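Local coordinates for protein HAT1-interacting factor 1 (Saccharomyces cerevisiae, PDB 4NQ0) that acts as a homodimeric chaperone for histones H3 and H4 within the nuclear HAT-B acetyltransferase complex, taking part in chromatin assembly and telomere silencing, at residues Gln46-Asp50 with Ser192-Phe198; Phe64-Ala68 with Leu209-Ala213. All blocks are in the same frame, centred on the assembly; numbering follows the deposited sequence.

Overall arrangement
Contacts 1 and 2 illustrate how a helical repeat protein joins parts of its chain some 140 residues apart. In each, one of two consecutive helices, 38-51 and 61-77, meets the chain that resumes beyond the unmodelled residues 80-159. Contact 1 holds the approach to helix 202-218 and includes part of the region important for histone binding; contact 2 packs that helix itself. Their centres lie about 12 Å apart, on the same side of the chain's centre, from which contact 1 is about 21 Å and contact 2 about 10 Å. Rings join them, F194 CE1 lying 3.7 Å from F64 CE1, and Y197 OH probably hydrogen-bonds Q212 NE2 at 3.0 Å.

Contact 1 (Gln46-Asp50 with Ser192-Phe198); sequences QQTLD and SGFHIYF
Q46 sets its bent side chain between the backbone of F194 and the ring of F198. CG lies anti to the backbone N (chi1 174°), and the bend at chi2 sets the amide between the F198 edge and D50; Q46 CG rests 3.6 Å from F194 O. The two amide atoms then divide their work. Q46 OE1 comes to the edge of the F198 ring, 3.5 Å from F198 CE2, with the amide and ring planes perpendicular, while Q46 NE2 donates within its own plane to D50 OD2 at 2.6 Å, one helical turn on. L49 follows with an aliphatic lid: its CB stands over the centre of the F194 ring in a CH-pi contact, 3.6 Å from the centroid, and CD1 extends across the same face toward CE1. D50 supplies the polar grip. D50 OD1 accepts the backbone N-H of F194 on the syn side at 3.0 Å (162° at the hydrogen) and also sits at the ring edge, 3.3 Å from F194 CD2. Its OD2, already held by Q46, accepts a hydrogen bond from a water that in turn accepts from H195 N, so both carboxylate oxygens are engaged and the group's rotation is restrained. The pairing thus fastens helix 38-51 to the start of predicted TPR 1, with L49 also packing on L63, F64 and F67 of helix 61-77 and F198 lying back on L39, A42 and K43 of helix 38-51.

Contact 2 (Phe64-Ala68 with Leu209-Ala213); sequences FTIFA and LLAQA
L209 lays its CD1 over one face of the F67 ring, 3.8 Å from the centroid and displaced toward the rim, in a CH-pi contact. The other methyl, L209 CD2, fits between two aromatics, 3.6 Å from F64 CD1 and 3.7 Å from F67 CD2. With CG anti to the backbone N (chi1 -162°), the F67 ring presents a face to L209, whereas F64 turns its ring past L209 toward Q212. There F64 CE1 comes 3.4 Å from Q212 OE1, the ring and amide planes inclined at 60°; the same oxygen accepts a hydrogen bond from R190 N, which satisfies it. Two alanines complete the interface: A68 CB lies 3.6 Å from L210 CG, and A213 CB meets T65 CG2 at 3.4 Å, tighter than ordinary van der Waals contact. No hydrogen bond crosses between the two segments, whose axes approach to 8.3 Å and run nearly antiparallel at 159°. Helix 61-77 is packed between helix 202-218 and the N-terminal helices, I66 turning to helix 14-34 and F67 also touching C45 of helix 38-51, while L210 reaches on to V238, L241, M242 and I245 of helix 229-248.

Contact 1 (Gln46-Asp50 with Ser192-Phe198)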
loop_
_atom_site.group_PDB
_atom_site.type_symbol
_atom_site.label_atom_id
_atom_site.label_comp_id
_atom_site.label_asym_id
_atom_site.label_seq_id
_atom_site.Cartn_x
_atom_site.Cartn_y
_atom_site.Cartn_z
ATOM N N GLN A 46 17.038 -8.235 -5.499
ATOM C CA GLN A 46 17.624 -9.171 -4.543
ATOM C C GLN A 46 19.158 -9.138 -4.564
ATOM O O GLN A 46 19.793 -9.004 -3.525
ATOM C CB GLN A 46 17.127 -10.595 -4.818
ATOM C CG GLN A 46 17.791 -11.669 -3.971
ATOM C CD GLN A 46 18.765 -12.510 -4.770
ATOM O OE1 GLN A 46 18.439 -12.960 -5.873
ATOM N NE2 GLN A 46 19.967 -12.744 -4.215
ATOM N N GLN A 47 19.740 -9.253 -5.754
ATOM C CA GLN A 47 21.197 -9.287 -5.888
ATOM C C GLN A 47 21.821 -7.946 -5.518
ATOM O O GLN A 47 22.890 -7.902 -4.930
ATOM C CB GLN A 47 21.598 -9.680 -7.305
ATOM C CG GLN A 47 21.179 -11.097 -7.680
ATOM C CD GLN A 47 21.259 -11.334 -9.160
ATOM O OE1 GLN A 47 21.961 -10.618 -9.875
ATOM N NE2 GLN A 47 20.533 -12.330 -9.641
ATOM N N THR A 48 21.159 -6.847 -5.860
ATOM C CA THR A 48 21.649 -5.535 -5.446
ATOM C C THR A 48 21.621 -5.454 -3.918
ATOM O O THR A 48 22.610 -5.045 -3.311
ATOM C CB THR A 48 20.842 -4.375 -6.086
ATOM O OG1 THR A 48 20.841 -4.528 -7.513
ATOM C CG2 THR A 48 21.450 -3.021 -5.726
ATOM N N LEU A 49 20.514 -5.885 -3.300
ATOM C CA LEU A 49 20.388 -5.811 -1.844
ATOM C C LEU A 49 21.450 -6.691 -1.145
ATOM O O LEU A 49 22.017 -6.267 -0.151
ATOM C CB LEU A 49 18.960 -6.146 -1.357
ATOM C CG LEU A 49 17.892 -5.045 -1.530
ATOM C CD1 LEU A 49 16.479 -5.556 -1.331
ATOM C CD2 LEU A 49 18.145 -3.848 -0.614
ATOM N N ASP A 50 21.721 -7.887 -1.677
ATOM C CA ASP A 50 22.671 -8.816 -1.052
ATOM C C ASP A 50 24.095 -8.277 -1.088
ATOM O O ASP A 50 24.896 -8.612 -0.234
ATOM C CB ASP A 50 22.665 -10.195 -1.736
ATOM C CG ASP A 50 21.573 -11.131 -1.212
ATOM O OD1 ASP A 50 21.166 -11.029 -0.036
ATOM O OD2 ASP A 50 21.137 -12.002 -1.983
ATOM N N SER A 192 21.039 -9.225 4.787
ATOM C CA SER A 192 21.482 -10.251 3.849
ATOM C C SER A 192 20.496 -11.403 3.754
ATOM O O SER A 192 19.502 -11.455 4.485
ATOM C CB SER A 192 22.886 -10.760 4.239
ATOM O OG SER A 192 22.891 -11.356 5.525
ATOM N N GLY A 193 20.761 -12.316 2.828
ATOM C CA GLY A 193 19.889 -13.467 2.598
ATOM C C GLY A 193 18.578 -13.146 1.902
ATOM O O GLY A 193 17.574 -13.821 2.128
ATOM N N PHE A 194 18.589 -12.146 1.022
ATOM C CA PHE A 194 17.377 -11.732 0.289
ATOM C C PHE A 194 16.828 -12.760 -0.697
ATOM O O PHE A 194 15.725 -12.584 -1.200
ATOM C CB PHE A 194 17.597 -10.398 -0.431
ATOM C CG PHE A 194 17.685 -9.225 0.499
ATOM C CD1 PHE A 194 16.548 -8.508 0.838
ATOM C CD2 PHE A 194 18.896 -8.857 1.059
ATOM C CE1 PHE A 194 16.618 -7.441 1.696
ATOM C CE2 PHE A 194 18.977 -7.770 1.924
ATOM C CZ PHE A 194 17.832 -7.066 2.240
ATOM N N HIS A 195 17.589 -13.822 -0.966
ATOM C CA HIS A 195 17.093 -14.941 -1.754
ATOM C C HIS A 195 15.903 -15.633 -1.071
ATOM O O HIS A 195 15.150 -16.349 -1.718
ATOM C CB HIS A 195 18.213 -15.967 -2.018
ATOM C CG HIS A 195 18.448 -16.925 -0.883
ATOM N ND1 HIS A 195 19.407 -16.718 0.090
ATOM C CD2 HIS A 195 17.840 -18.095 -0.567
ATOM C CE1 HIS A 195 19.380 -17.722 0.954
ATOM N NE2 HIS A 195 18.433 -18.568 0.582
ATOM N N ILE A 196 15.760 -15.431 0.239
ATOM C CA ILE A 196 14.656 -16.007 1.021
ATOM C C ILE A 196 13.279 -15.607 0.477
ATOM O O ILE A 196 12.317 -16.362 0.620
ATOM C CB ILE A 196 14.759 -15.604 2.528
ATOM C CG1 ILE A 196 13.825 -16.462 3.391
ATOM C CG2 ILE A 196 14.445 -14.127 2.724
ATOM N N TYR A 197 13.197 -14.446 -0.174
ATOM C CA TYR A 197 11.919 -13.924 -0.678
ATOM C C TYR A 197 11.449 -14.560 -1.992
ATOM O O TYR A 197 10.361 -14.243 -2.484
ATOM C CB TYR A 197 11.979 -12.397 -0.792
ATOM C CG TYR A 197 12.226 -11.718 0.546
ATOM C CD1 TYR A 197 11.319 -11.854 1.587
ATOM C CD2 TYR A 197 13.356 -10.952 0.767
ATOM C CE1 TYR A 197 11.539 -11.262 2.820
ATOM C CE2 TYR A 197 13.584 -10.343 1.993
ATOM C CZ TYR A 197 12.670 -10.494 3.011
ATOM O OH TYR A 197 12.873 -9.904 4.231
ATOM N N PHE A 198 12.249 -15.468 -2.547
ATOM C CA PHE A 198 11.789 -16.321 -3.650
ATOM C C PHE A 198 11.235 -17.657 -3.139
ATOM O O PHE A 198 10.691 -18.440 -3.914
ATOM C CB PHE A 198 12.922 -16.562 -4.651
ATOM C CG PHE A 198 13.348 -15.321 -5.390
ATOM C CD1 PHE A 198 12.534 -14.765 -6.365
ATOM C CD2 PHE A 198 14.553 -14.702 -5.108
ATOM C CE1 PHE A 198 12.928 -13.618 -7.049
ATOM C CE2 PHE A 198 14.943 -13.553 -5.787
ATOM C CZ PHE A 198 14.139 -13.016 -6.753
HETATM O O HOH W 1 20.553 -14.289 -0.748
#

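Contact 2 (Phe64-Ala68 with Leu209-Ala213)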
loop_
_atom_site.group_PDB
_atom_site.type_symbol
_atom_site.label_atom_id
_atom_site.label_comp_id
_atom_site.label_asym_id
_atom_site.label_seq_id
_atom_site.Cartn_x
_atom_site.Cartn_y
_atom_site.Cartn_z
ATOM N N PHE A 64 13.024 -2.318 -2.207
ATOM C CA PHE A 64 12.062 -3.151 -1.495
ATOM C C PHE A 64 10.694 -3.137 -2.169
ATOM O O PHE A 64 10.066 -4.188 -2.348
ATOM C CB PHE A 64 11.987 -2.704 -0.029
ATOM C CG PHE A 64 13.221 -3.045 0.765
ATOM C CD1 PHE A 64 13.289 -4.231 1.484
ATOM C CD2 PHE A 64 14.322 -2.194 0.777
ATOM C CE1 PHE A 64 14.431 -4.560 2.217
ATOM C CE2 PHE A 64 15.462 -2.522 1.498
ATOM C CZ PHE A 64 15.516 -3.696 2.219
ATOM N N THR A 65 10.251 -1.959 -2.602
ATOM C CA THR A 65 8.909 -1.843 -3.201
ATOM C C THR A 65 8.812 -2.496 -4.579
ATOM O O THR A 65 7.839 -3.205 -4.870
ATOM C CB THR A 65 8.427 -0.384 -3.256
ATOM O OG1 THR A 65 9.258 0.375 -4.142
ATOM C CG2 THR A 65 8.471 0.228 -1.860
ATOM N N ILE A 66 9.829 -2.295 -5.410
ATOM C CA ILE A 66 9.913 -2.996 -6.695
ATOM C C ILE A 66 10.010 -4.509 -6.485
ATOM O O ILE A 66 9.293 -5.278 -7.136
ATOM C CB ILE A 66 11.104 -2.486 -7.543
ATOM C CG1 ILE A 66 10.879 -1.017 -7.927
ATOM C CG2 ILE A 66 11.272 -3.328 -8.801
ATOM C CD1 ILE A 66 12.120 -0.312 -8.360
ATOM N N PHE A 67 10.872 -4.931 -5.554
ATOM C CA PHE A 67 11.042 -6.351 -5.227
ATOM C C PHE A 67 9.682 -6.941 -4.823
ATOM O O PHE A 67 9.288 -8.011 -5.299
ATOM C CB PHE A 67 12.070 -6.491 -4.087
ATOM C CG PHE A 67 12.678 -7.883 -3.899
ATOM C CD1 PHE A 67 12.168 -9.029 -4.511
ATOM C CD2 PHE A 67 13.754 -8.031 -3.033
ATOM C CE1 PHE A 67 12.748 -10.275 -4.274
ATOM C CE2 PHE A 67 14.337 -9.270 -2.798
ATOM C CZ PHE A 67 13.835 -10.389 -3.420
ATOM N N ALA A 68 8.957 -6.234 -3.961
ATOM C CA ALA A 68 7.665 -6.708 -3.478
ATOM C C ALA A 68 6.651 -6.835 -4.616
ATOM O O ALA A 68 5.982 -7.854 -4.739
ATOM C CB ALA A 68 7.132 -5.787 -2.399
ATOM N N LEU A 209 8.735 -7.416 2.630
ATOM C CA LEU A 209 9.539 -6.447 1.888
ATOM C C LEU A 209 8.936 -5.052 1.972
ATOM O O LEU A 209 9.663 -4.070 2.086
ATOM C CB LEU A 209 9.706 -6.871 0.426
ATOM C CG LEU A 209 10.724 -8.004 0.213
ATOM C CD1 LEU A 209 10.447 -8.740 -1.071
ATOM C CD2 LEU A 209 12.145 -7.431 0.235
ATOM N N LEU A 210 7.611 -4.964 1.913
ATOM C CA LEU A 210 6.934 -3.674 2.075
ATOM C C LEU A 210 7.035 -3.142 3.510
ATOM O O LEU A 210 7.179 -1.923 3.705
ATOM C CB LEU A 210 5.481 -3.754 1.610
ATOM C CG LEU A 210 5.295 -3.924 0.109
ATOM C CD1 LEU A 210 3.871 -4.369 -0.234
ATOM C CD2 LEU A 210 5.650 -2.625 -0.627
ATOM N N ALA A 211 6.996 -4.034 4.515
ATOM C CA ALA A 211 7.194 -3.600 5.907
ATOM C C ALA A 211 8.517 -2.856 6.014
ATOM O O ALA A 211 8.617 -1.828 6.683
ATOM C CB ALA A 211 7.153 -4.791 6.900
ATOM N N GLN A 212 9.526 -3.361 5.316
ATOM C CA GLN A 212 10.826 -2.707 5.288
ATOM C C GLN A 212 10.840 -1.422 4.457
ATOM O O GLN A 212 11.562 -0.488 4.786
ATOM C CB GLN A 212 11.894 -3.692 4.811
ATOM C CG GLN A 212 12.063 -4.878 5.780
ATOM C CD GLN A 212 12.935 -5.964 5.220
ATOM O OE1 GLN A 212 14.157 -5.879 5.295
ATOM N NE2 GLN A 212 12.316 -7.011 4.663
ATOM N N ALA A 213 10.062 -1.360 3.381
ATOM C CA ALA A 213 9.881 -0.079 2.672
ATOM C C ALA A 213 9.334 1.002 3.613
ATOM O O ALA A 213 9.828 2.143 3.619
ATOM C CB ALA A 213 8.978 -0.239 1.466
#